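PDB 6QAZ: cyanophage-like gp41-1 intein from Metagenome, which probably carries out protein splicing, excising itself and joining the flanking polypeptides through a peptide bond, as a naturally split intein. Local coordinates for residues E37-K51 against I100-S114. Numbering follows the deposited sequence. Where two conformers were deposited one is given.
With FLC (citrate anion), chain B.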
ATOM      1  N   GLU A  37      -4.404  -4.324  13.646  1.00 14.38           N
ATOM      2  CA  GLU A  37      -3.407  -5.325  14.041  1.00 14.84           C
ATOM      3  C   GLU A  37      -2.945  -6.092  12.814  1.00 14.22           C
ATOM      4  O   GLU A  37      -3.754  -6.524  12.000  1.00 14.61           O
ATOM      5  CB  GLU A  37      -4.029  -6.339  15.017  1.00 16.79           C
ATOM      6  CG  GLU A  37      -3.019  -7.382  15.461  1.00 18.59           C
ATOM      7  CD  GLU A  37      -3.466  -8.565  16.272  1.00 20.83           C
ATOM      8  OE1 GLU A  37      -2.527  -9.252  16.807  0.50 18.98           O
ATOM      9  OE2 GLU A  37      -4.714  -8.838  16.325  0.50 13.81           O
ATOM     10  N   VAL A  38      -1.647  -6.348  12.749  1.00 14.44           N
ATOM     11  CA  VAL A  38      -1.084  -7.227  11.722  1.00 14.31           C
ATOM     12  C   VAL A  38      -1.360  -8.686  12.141  1.00 15.29           C
ATOM     13  O   VAL A  38      -0.848  -9.149  13.170  1.00 16.83           O
ATOM     14  CB  VAL A  38       0.401  -6.977  11.536  1.00 14.98           C
ATOM     15  CG1 VAL A  38       0.979  -7.924  10.493  1.00 15.36           C
ATOM     16  CG2 VAL A  38       0.655  -5.523  11.137  1.00 14.72           C
ATOM     17  N   LEU A  39      -2.200  -9.350  11.374  1.00 14.66           N
ATOM     18  CA  LEU A  39      -2.649 -10.711  11.643  1.00 15.51           C
ATOM     19  C   LEU A  39      -1.782 -11.743  10.942  1.00 15.94           C
ATOM     20  O   LEU A  39      -1.673 -12.875  11.413  1.00 17.62           O
ATOM     21  CB  LEU A  39      -4.098 -10.878  11.188  1.00 16.46           C
ATOM     22  CG  LEU A  39      -5.105  -9.950  11.840  1.00 18.03           C
ATOM     23  CD1 LEU A  39      -6.482 -10.187  11.313  1.00 19.80           C
ATOM     24  CD2 LEU A  39      -5.067 -10.096  13.336  1.00 21.27           C
ATOM     25  N   ASN A  40      -1.197 -11.381   9.798  1.00 15.10           N
ATOM     26  CA  ASN A  40      -0.362 -12.314   9.012  1.00 15.79           C
ATOM     27  C   ASN A  40       0.721 -11.521   8.333  1.00 14.92           C
ATOM     28  O   ASN A  40       0.487 -10.407   7.859  1.00 15.16           O
ATOM     29  CB  ASN A  40      -1.136 -13.036   7.913  1.00 17.52           C
ATOM     30  CG  ASN A  40      -2.345 -13.777   8.392  1.00 18.51           C
ATOM     31  OD1 ASN A  40      -3.392 -13.160   8.639  1.00 19.16           O
ATOM     32  ND2 ASN A  40      -2.184 -15.075   8.531  1.00 22.45           N
ATOM     33  N   VAL A  41       1.879 -12.143   8.242  1.00 14.89           N
ATOM     34  CA  VAL A  41       2.954 -11.707   7.331  1.00 14.83           C
ATOM     35  C   VAL A  41       3.169 -12.887   6.397  1.00 14.55           C
ATOM     36  O   VAL A  41       3.689 -13.931   6.812  1.00 15.77           O
ATOM     37  CB  VAL A  41       4.214 -11.254   8.049  1.00 15.89           C
ATOM     38  CG1 VAL A  41       5.261 -10.841   7.045  1.00 17.54           C
ATOM     39  CG2 VAL A  41       3.919 -10.153   9.038  1.00 16.59           C
ATOM     40  N   PHE A  42       2.679 -12.752   5.175  1.00 15.15           N
ATOM     41  CA  PHE A  42       2.747 -13.848   4.204  1.00 15.66           C
ATOM     42  C   PHE A  42       4.173 -13.941   3.708  1.00 15.62           C
ATOM     43  O   PHE A  42       4.977 -13.037   3.897  1.00 16.43           O
ATOM     44  CB  PHE A  42       1.744 -13.613   3.077  1.00 15.44           C
ATOM     45  CG  PHE A  42       0.318 -13.502   3.564  1.00 14.29           C
ATOM     46  CD1 PHE A  42      -0.356 -14.602   4.084  1.00 15.91           C
ATOM     47  CD2 PHE A  42      -0.361 -12.296   3.484  1.00 14.49           C
ATOM     48  CE1 PHE A  42      -1.667 -14.474   4.524  1.00 16.06           C
ATOM     49  CE2 PHE A  42      -1.670 -12.199   3.917  1.00 14.79           C
ATOM     50  CZ  PHE A  42      -2.306 -13.276   4.442  1.00 15.43           C
ATOM     51  N   PRO A  43       4.552 -15.037   3.030  1.00 16.21           N
ATOM     52  CA  PRO A  43       5.929 -15.139   2.558  1.00 16.70           C
ATOM     53  C   PRO A  43       6.284 -14.040   1.572  1.00 16.70           C
ATOM     54  O   PRO A  43       5.469 -13.632   0.762  1.00 17.26           O
ATOM     55  CB  PRO A  43       5.984 -16.509   1.895  1.00 18.17           C
ATOM     56  CG  PRO A  43       4.898 -17.283   2.577  1.00 19.68           C
ATOM     57  CD  PRO A  43       3.804 -16.278   2.837  1.00 17.08           C
ATOM     58  N   LYS A  44       7.521 -13.595   1.660  1.00 17.75           N
ATOM     59  CA  LYS A  44       8.083 -12.702   0.648  1.00 18.19           C
ATOM     60  C   LYS A  44       8.002 -13.421  -0.701  1.00 20.21           C
ATOM     61  O   LYS A  44       8.155 -14.613  -0.776  1.00 23.41           O
ATOM     62  CB  LYS A  44       9.581 -12.446   0.813  0.57 24.45           C
ATOM     63  CG  LYS A  44       9.984 -11.170   1.520  0.57 30.38           C
ATOM     64  CD  LYS A  44      11.399 -11.205   2.051  0.57 34.77           C
ATOM     65  CE  LYS A  44      12.431 -11.829   1.130  0.57 36.15           C
ATOM     66  NZ  LYS A  44      13.813 -11.662   1.638  0.57 43.22           N
ATOM     67  N   SER A  45       7.834 -12.672  -1.761  1.00 19.08           N
ATOM     68  CA  SER A  45       7.607 -13.185  -3.117  1.00 22.26           C
ATOM     69  C   SER A  45       8.264 -12.259  -4.111  1.00 19.22           C
ATOM     70  O   SER A  45       8.230 -11.119  -3.911  1.00 22.21           O
ATOM     71  CB  SER A  45       6.112 -13.358  -3.424  0.72 30.25           C
ATOM     72  OG  SER A  45       5.442 -12.096  -3.376  0.72 35.80           O
ATOM     73  N   LYS A  46       8.729 -12.800  -5.221  1.00 20.69           N
ATOM     74  CA  LYS A  46       9.299 -11.998  -6.293  1.00 20.40           C
ATOM     75  C   LYS A  46       8.227 -11.829  -7.345  1.00 22.59           C
ATOM     76  O   LYS A  46       7.677 -12.832  -7.846  1.00 25.55           O
ATOM     77  CB  LYS A  46      10.494 -12.708  -6.899  1.00 24.51           C
ATOM     78  CG  LYS A  46      11.359 -11.815  -7.770  1.00 29.40           C
ATOM     79  CD  LYS A  46      12.661 -12.460  -8.190  1.00 38.81           C
ATOM     80  CE  LYS A  46      13.554 -11.501  -8.949  1.00 49.01           C
ATOM     81  NZ  LYS A  46      14.452 -12.211  -9.890  1.00 59.55           N
ATOM     82  N   LYS A  47       7.932 -10.583  -7.658  1.00 20.58           N
ATOM     83  CA  LYS A  47       6.872 -10.229  -8.610  1.00 20.33           C
ATOM     84  C   LYS A  47       7.335  -9.010  -9.411  1.00 18.60           C
ATOM     85  O   LYS A  47       8.174  -8.204  -8.949  1.00 18.58           O
ATOM     86  CB  LYS A  47       5.545  -9.890  -7.905  1.00 21.18           C
ATOM     87  CG  LYS A  47       5.001 -10.889  -6.901  1.00 24.48           C
ATOM     88  CD  LYS A  47       3.680 -10.441  -6.262  1.00 26.85           C
ATOM     89  CE  LYS A  47       2.856 -11.572  -5.694  1.00 36.99           C
ATOM     90  NZ  LYS A  47       2.877 -11.581  -4.225  1.00 37.90           N
ATOM     91  N   LYS A  48       6.739  -8.826 -10.575  1.00 19.26           N
ATOM     92  CA  LYS A  48       6.889  -7.551 -11.274  1.00 18.77           C
ATOM     93  C   LYS A  48       6.341  -6.428 -10.417  1.00 17.14           C
ATOM     94  O   LYS A  48       5.265  -6.556  -9.822  1.00 18.75           O
ATOM     95  CB  LYS A  48       6.194  -7.594 -12.636  0.50 19.91           C
ATOM     96  CG  LYS A  48       6.380  -6.365 -13.537  0.50 19.50           C
ATOM     97  CD  LYS A  48       7.836  -5.986 -13.813  0.50 24.95           C
ATOM     98  CE  LYS A  48       8.574  -7.046 -14.596  0.50 28.97           C
ATOM     99  NZ  LYS A  48       7.930  -7.321 -15.902  0.50 31.45           N
ATOM    100  N   SER A  49       7.056  -5.317 -10.381  1.00 16.89           N
ATOM    101  CA  SER A  49       6.689  -4.163  -9.554  1.00 16.03           C
ATOM    102  C   SER A  49       6.377  -2.965 -10.428  1.00 15.52           C
ATOM    103  O   SER A  49       6.834  -2.875 -11.565  1.00 16.69           O
ATOM    104  CB  SER A  49       7.763  -3.874  -8.556  1.00 16.32           C
ATOM    105  OG  SER A  49       8.962  -3.402  -9.129  1.00 18.04           O
ATOM    106  N   TYR A  50       5.618  -2.054  -9.844  1.00 15.17           N
ATOM    107  CA  TYR A  50       5.107  -0.840 -10.471  1.00 15.26           C
ATOM    108  C   TYR A  50       5.215   0.285  -9.467  1.00 14.43           C
ATOM    109  O   TYR A  50       4.955   0.102  -8.285  1.00 15.09           O
ATOM    110  CB  TYR A  50       3.626  -0.977 -10.834  1.00 15.58           C
ATOM    111  CG  TYR A  50       3.358  -2.061 -11.823  1.00 16.97           C
ATOM    112  CD1 TYR A  50       3.309  -3.388 -11.426  1.00 18.27           C
ATOM    113  CD2 TYR A  50       3.163  -1.782 -13.164  1.00 18.96           C
ATOM    114  CE1 TYR A  50       3.129  -4.420 -12.311  1.00 20.49           C
ATOM    115  CE2 TYR A  50       2.926  -2.813 -14.074  1.00 22.24           C
ATOM    116  CZ  TYR A  50       2.959  -4.131 -13.645  1.00 21.51           C
ATOM    117  OH  TYR A  50       2.758  -5.189 -14.498  1.00 26.21           O
ATOM    118  N   LYS A  51       5.569   1.469  -9.950  1.00 15.01           N
ATOM    119  CA  LYS A  51       5.608   2.672  -9.116  1.00 15.28           C
ATOM    120  C   LYS A  51       4.421   3.558  -9.451  1.00 15.29           C
ATOM    121  O   LYS A  51       4.268   3.962 -10.622  1.00 16.57           O
ATOM    122  CB  LYS A  51       6.912   3.448  -9.315  1.00 16.31           C
ATOM    123  CG  LYS A  51       7.046   4.654  -8.405  1.00 17.85           C
ATOM    124  CD  LYS A  51       8.371   5.331  -8.525  1.00 23.47           C
ATOM    125  CE  LYS A  51       8.716   5.734  -9.927  1.00 25.15           C
ATOM    126  NZ  LYS A  51       9.878   6.654  -9.941  1.00 29.74           N
ATOM    127  N   ILE A 100       1.939   5.839 -13.512  1.00 16.98           N
ATOM    128  CA  ILE A 100       2.179   4.453 -13.081  1.00 17.36           C
ATOM    129  C   ILE A 100       3.259   3.904 -14.004  1.00 18.40           C
ATOM    130  O   ILE A 100       3.106   3.953 -15.239  1.00 22.16           O
ATOM    131  CB  ILE A 100       0.912   3.613 -13.111  1.00 18.37           C
ATOM    132  CG1 ILE A 100      -0.175   4.271 -12.253  1.00 17.87           C
ATOM    133  CG2 ILE A 100       1.250   2.204 -12.640  1.00 21.25           C
ATOM    134  CD1 ILE A 100      -1.401   3.466 -12.026  1.00 21.27           C
ATOM    135  N   GLU A 101       4.377   3.517 -13.426  1.00 18.34           N
ATOM    136  CA  GLU A 101       5.613   3.134 -14.161  1.00 18.88           C
ATOM    137  C   GLU A 101       5.917   1.669 -13.833  1.00 19.70           C
ATOM    138  O   GLU A 101       6.218   1.388 -12.677  1.00 20.88           O
ATOM    139  CB  GLU A 101       6.800   4.059 -13.799  1.00 20.96           C
ATOM    140  CG  GLU A 101       8.092   3.750 -14.592  0.50 24.90           C
ATOM    141  CD  GLU A 101       9.325   4.602 -14.301  0.50 29.65           C
ATOM    142  OE1 GLU A 101       9.220   5.871 -14.382  0.50 37.73           O
ATOM    143  OE2 GLU A 101      10.423   4.011 -14.027  0.50 28.86           O
ATOM    144  N   GLU A 102       5.918   0.771 -14.815  1.00 19.87           N
ATOM    145  CA  GLU A 102       6.385  -0.600 -14.584  1.00 20.39           C
ATOM    146  C   GLU A 102       7.884  -0.538 -14.323  1.00 20.06           C
ATOM    147  O   GLU A 102       8.624   0.124 -15.093  1.00 22.14           O
ATOM    148  CB  GLU A 102       6.022  -1.494 -15.750  1.00 24.69           C
ATOM    149  CG  GLU A 102       6.347  -2.940 -15.466  1.00 27.98           C
ATOM    150  CD  GLU A 102       5.911  -3.911 -16.540  1.00 32.38           C
ATOM    151  OE1 GLU A 102       5.134  -3.518 -17.426  1.00 38.73           O
ATOM    152  OE2 GLU A 102       6.360  -5.059 -16.480  1.00 42.77           O
ATOM    153  N   LEU A 103       8.308  -1.250 -13.306  1.00 19.34           N
ATOM    154  CA  LEU A 103       9.722  -1.333 -12.936  1.00 19.70           C
ATOM    155  C   LEU A 103      10.173  -2.758 -13.255  1.00 20.60           C
ATOM    156  O   LEU A 103       9.965  -3.219 -14.380  1.00 25.78           O
ATOM    157  CB  LEU A 103       9.905  -0.912 -11.469  1.00 20.62           C
ATOM    158  CG  LEU A 103       9.430   0.489 -11.113  1.00 23.07           C
ATOM    159  CD1 LEU A 103       9.704   0.730  -9.644  1.00 25.15           C
ATOM    160  CD2 LEU A 103      10.122   1.568 -11.940  1.00 25.47           C
ATOM    161  N   ASP A 104      10.834  -3.375 -12.324  1.00 21.62           N
ATOM    162  CA  ASP A 104      11.525  -4.657 -12.480  1.00 20.36           C
ATOM    163  C   ASP A 104      10.871  -5.716 -11.593  1.00 19.02           C
ATOM    164  O   ASP A 104      10.018  -5.417 -10.752  1.00 19.95           O
ATOM    165  CB  ASP A 104      13.001  -4.453 -12.132  1.00 23.50           C
ATOM    166  CG  ASP A 104      13.275  -3.710 -10.828  1.00 25.82           C
ATOM    167  OD1 ASP A 104      12.352  -3.404 -10.079  1.00 25.08           O
ATOM    168  OD2 ASP A 104      14.476  -3.425 -10.598  1.00 34.47           O
ATOM    169  N   GLU A 105      11.293  -6.947 -11.752  1.00 20.82           N
ATOM    170  CA  GLU A 105      10.954  -8.003 -10.795  1.00 20.74           C
ATOM    171  C   GLU A 105      11.762  -7.776  -9.537  1.00 20.46           C
ATOM    172  O   GLU A 105      12.980  -7.580  -9.622  1.00 24.33           O
ATOM    173  CB  GLU A 105      11.287  -9.348 -11.408  1.00 24.38           C
ATOM    174  CG  GLU A 105      10.316  -9.724 -12.491  1.00 31.85           C
ATOM    175  CD  GLU A 105       9.751 -11.116 -12.323  1.00 45.52           C
ATOM    176  OE1 GLU A 105       9.144 -11.380 -11.248  1.00 59.35           O
ATOM    177  OE2 GLU A 105       9.931 -11.934 -13.244  1.00 56.69           O
ATOM    178  N   ARG A 106      11.119  -7.860  -8.387  1.00 19.04           N
ATOM    179  CA  ARG A 106      11.844  -7.709  -7.119  1.00 19.31           C
ATOM    180  C   ARG A 106      11.064  -8.418  -6.016  1.00 17.70           C
ATOM    181  O   ARG A 106       9.889  -8.768  -6.176  1.00 17.74           O
ATOM    182  CB  ARG A 106      12.013  -6.235  -6.822  1.00 19.14           C
ATOM    183  CG  ARG A 106      10.711  -5.526  -6.545  1.00 18.36           C
ATOM    184  CD  ARG A 106      10.891  -4.081  -6.113  1.00 18.45           C
ATOM    185  NE  ARG A 106      11.470  -3.283  -7.159  1.00 20.14           N
ATOM    186  CZ  ARG A 106      11.882  -2.037  -7.011  1.00 19.21           C
ATOM    187  NH1 ARG A 106      11.780  -1.415  -5.848  1.00 18.49           N
ATOM    188  NH2 ARG A 106      12.321  -1.369  -8.061  1.00 23.71           N
ATOM    189  N   GLU A 107      11.743  -8.603  -4.893  1.00 19.21           N
ATOM    190  CA  GLU A 107      11.085  -9.149  -3.700  1.00 18.41           C
ATOM    191  C   GLU A 107      10.094  -8.115  -3.161  1.00 16.68           C
ATOM    192  O   GLU A 107      10.392  -6.915  -3.106  1.00 17.62           O
ATOM    193  CB  GLU A 107      12.127  -9.456  -2.634  1.00 20.56           C
ATOM    194  CG  GLU A 107      13.120 -10.525  -3.016  1.00 25.36           C
ATOM    195  CD  GLU A 107      12.559 -11.916  -3.221  1.00 27.85           C
ATOM    196  OE1 GLU A 107      11.521 -12.240  -2.635  1.00 29.92           O
ATOM    197  OE2 GLU A 107      13.257 -12.730  -3.859  1.00 41.03           O
ATOM    198  N   LEU A 108       8.937  -8.599  -2.776  1.00 16.32           N
ATOM    199  CA  LEU A 108       7.860  -7.773  -2.229  1.00 14.66           C
ATOM    200  C   LEU A 108       7.266  -8.473  -1.025  1.00 15.35           C
ATOM    201  O   LEU A 108       7.348  -9.716  -0.889  1.00 18.33           O
ATOM    202  CB  LEU A 108       6.793  -7.550  -3.297  1.00 14.79           C
ATOM    203  CG  LEU A 108       7.205  -6.871  -4.610  1.00 15.05           C
ATOM    204  CD1 LEU A 108       6.016  -6.883  -5.539  1.00 17.23           C
ATOM    205  CD2 LEU A 108       7.680  -5.469  -4.414  1.00 14.91           C
ATOM    206  N   ILE A 109       6.593  -7.707  -0.183  1.00 14.90           N
ATOM    207  CA  ILE A 109       5.956  -8.455   0.887  0.50 16.56           C
ATOM    208  C   ILE A 109       4.534  -8.000   1.112  1.00 14.22           C
ATOM    209  O   ILE A 109       4.009  -7.000   0.634  1.00 14.45           O
ATOM    210  CB  ILE A 109       6.831  -8.266   2.103  0.50 17.33           C
ATOM    211  CG1 ILE A 109       6.488  -9.204   3.253  0.50 21.14           C
ATOM    212  CG2 ILE A 109       6.736  -6.809   2.496  0.50 17.18           C
ATOM    213  CD1 ILE A 109       6.381 -10.652   2.896  0.50 24.90           C
ATOM    214  N   ASP A 110       3.873  -8.937   1.758  1.00 14.74           N
ATOM    215  CA  ASP A 110       2.413  -8.960   1.836  1.00 14.32           C
ATOM    216  C   ASP A 110       2.017  -9.230   3.276  1.00 13.64           C
ATOM    217  O   ASP A 110       2.453 -10.246   3.823  1.00 14.87           O
ATOM    218  CB  ASP A 110       1.953 -10.076   0.931  1.00 15.91           C
ATOM    219  CG  ASP A 110       0.482 -10.119   0.713  1.00 16.44           C
ATOM    220  OD1 ASP A 110      -0.251  -9.199   1.111  1.00 17.20           O
ATOM    221  OD2 ASP A 110       0.070 -11.144   0.086  1.00 17.81           O
ATOM    222  N   ILE A 111       1.179  -8.382   3.848  1.00 14.25           N
ATOM    223  CA  ILE A 111       0.661  -8.559   5.200  1.00 14.15           C
ATOM    224  C   ILE A 111      -0.861  -8.521   5.176  1.00 14.06           C
ATOM    225  O   ILE A 111      -1.454  -7.991   4.253  1.00 15.10           O
ATOM    226  CB  ILE A 111       1.231  -7.504   6.173  1.00 15.11           C
ATOM    227  CG1 ILE A 111       0.666  -6.099   5.952  1.00 15.46           C
ATOM    228  CG2 ILE A 111       2.748  -7.488   6.129  1.00 15.86           C
ATOM    229  CD1 ILE A 111       1.159  -5.066   6.947  1.00 16.54           C
ATOM    230  N   GLU A 112      -1.468  -9.053   6.208  1.00 14.00           N
ATOM    231  CA  GLU A 112      -2.910  -8.955   6.455  1.00 13.97           C
ATOM    232  C   GLU A 112      -3.119  -8.189   7.748  1.00 13.68           C
ATOM    233  O   GLU A 112      -2.452  -8.516   8.757  1.00 15.10           O
ATOM    234  CB  GLU A 112      -3.525 -10.342   6.615  1.00 15.26           C
ATOM    235  CG  GLU A 112      -5.008 -10.304   6.797  1.00 17.26           C
ATOM    236  CD  GLU A 112      -5.724  -9.904   5.544  1.00 18.88           C
ATOM    237  OE1 GLU A 112      -5.178 -10.004   4.404  1.00 20.78           O
ATOM    238  OE2 GLU A 112      -6.945  -9.508   5.736  1.00 22.52           O
ATOM    239  N   VAL A 113      -4.028  -7.227   7.748  1.00 13.57           N
ATOM    240  CA  VAL A 113      -4.335  -6.466   8.948  1.00 13.37           C
ATOM    241  C   VAL A 113      -5.823  -6.600   9.268  1.00 13.64           C
ATOM    242  O   VAL A 113      -6.632  -6.984   8.425  1.00 14.80           O
ATOM    243  CB  VAL A 113      -3.880  -4.996   8.861  1.00 13.91           C
ATOM    244  CG1 VAL A 113      -2.428  -4.915   8.370  1.00 14.51           C
ATOM    245  CG2 VAL A 113      -4.786  -4.144   7.987  1.00 14.18           C
ATOM    246  N   SER A 114      -6.165  -6.259  10.506  1.00 13.42           N
ATOM    247  CA  SER A 114      -7.525  -6.363  11.014  1.00 13.75           C
ATOM    248  C   SER A 114      -8.395  -5.210  10.517  1.00 13.62           C
ATOM    249  O   SER A 114      -7.994  -4.372   9.703  1.00 14.20           O
ATOM    250  CB  SER A 114      -7.500  -6.459  12.518  1.00 14.23           C
ATOM    251  OG  SER A 114      -7.077  -5.234  13.136  1.00 14.18           O
TER
HETATM  252  CAC FLC B 201      14.558  -0.115  -9.728  0.50 19.95           C
HETATM  253  CA  FLC B 201      15.063   1.141  -9.038  0.50 19.09           C
HETATM  254  CB  FLC B 201      13.956   2.100  -8.608  0.50 18.00           C
HETATM  255  CBC FLC B 201      14.599   3.172  -7.695  0.50 19.38           C
HETATM  256  CG  FLC B 201      13.349   2.796  -9.832  0.50 18.96           C
HETATM  257  CGC FLC B 201      12.298   3.831  -9.517  0.50 19.65           C
HETATM  258  OA1 FLC B 201      15.072  -1.171  -9.388  0.50 22.99           O
HETATM  259  OA2 FLC B 201      13.616  -0.032 -10.569  0.50 23.16           O
HETATM  260  OB1 FLC B 201      14.426   3.047  -6.454  0.50 19.94           O
HETATM  261  OB2 FLC B 201      15.261   4.083  -8.263  0.50 20.29           O
HETATM  262  OG1 FLC B 201      11.743   3.745  -8.395  0.50 20.75           O
HETATM  263  OG2 FLC B 201      11.980   4.623 -10.409  0.50 18.26           O
HETATM  264  OHB FLC B 201      12.955   1.374  -7.910  0.50 19.73           O
HETATM  265  O   HOH W   1       4.815 -11.368  -0.774  0.50 14.52           O
HETATM  266  O   HOH W   2      10.865 -14.673  -2.785  1.00 35.41           O
HETATM  267  O   HOH W   3      10.569   7.215 -12.333  1.00 49.26           O
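Val38 and Val41 meet Ile111 and Val113 on one face of an antiparallel ribbon. Branched aliphatic side chains suit an extended backbone, and those of Val38, Ile111 and Val113 also suit a dry interior, which Val41 borders. CG2 of Val38 lies 4.2 Å from CG1 of Val113, and CG2 of Val41 touches CG2 of Ile111; Phe119 covers Ile111 and Val113 from strand 118-121. On the other face Phe42 runs alongside Glu112, its CE2 3.8 Å from CB of Glu112, while CB of Asn40 lies above one face of the ring, offset toward its rim. A classic beta bulge interrupts the pairing: the N atoms of Leu39 and Asn40 both reach O of Glu112 from the same face of its carbonyl plane, the first at 2.8 Å and the second at 3.3 Å.

Past the loop through Pro43 a second ladder, its register shifted by one, joins 45-51 to 100-108; the long curved strand 93-113 thus pairs first with 45-54 and, farther along, with 34-41, consistent with the horseshoe-shaped all-beta HINT fold of inteins. A second bulge separates the Lys48–Glu105 and Tyr50–Glu102 pairs. Ser49, small enough to sit between the strands, turns OG between its own N and carbonyl carbon (chi1 68°), from where it donates to O of Asp104 at 2.8 Å, in the carbonyl plane; its N donates to that same oxygen.

Farther out, in the conformer given, long, flexible Lys48 curls through three successive bends, bringing NZ to 2.8 Å from OE2 of Glu102 in a salt bridge, while the flat Tyr50 ring rests against the methylenes of Glu102. The guanidinium of Arg106 offers several N-H groups at once: NE and NH2 grip OD1 of Asp104 side-on, NH1 meets Asp6, and NH2 also donates to the citrate hydroxyl OHB at 2.8 Å. NZ of Lys51 binds OG2 of this anion, probably a crystallisation component.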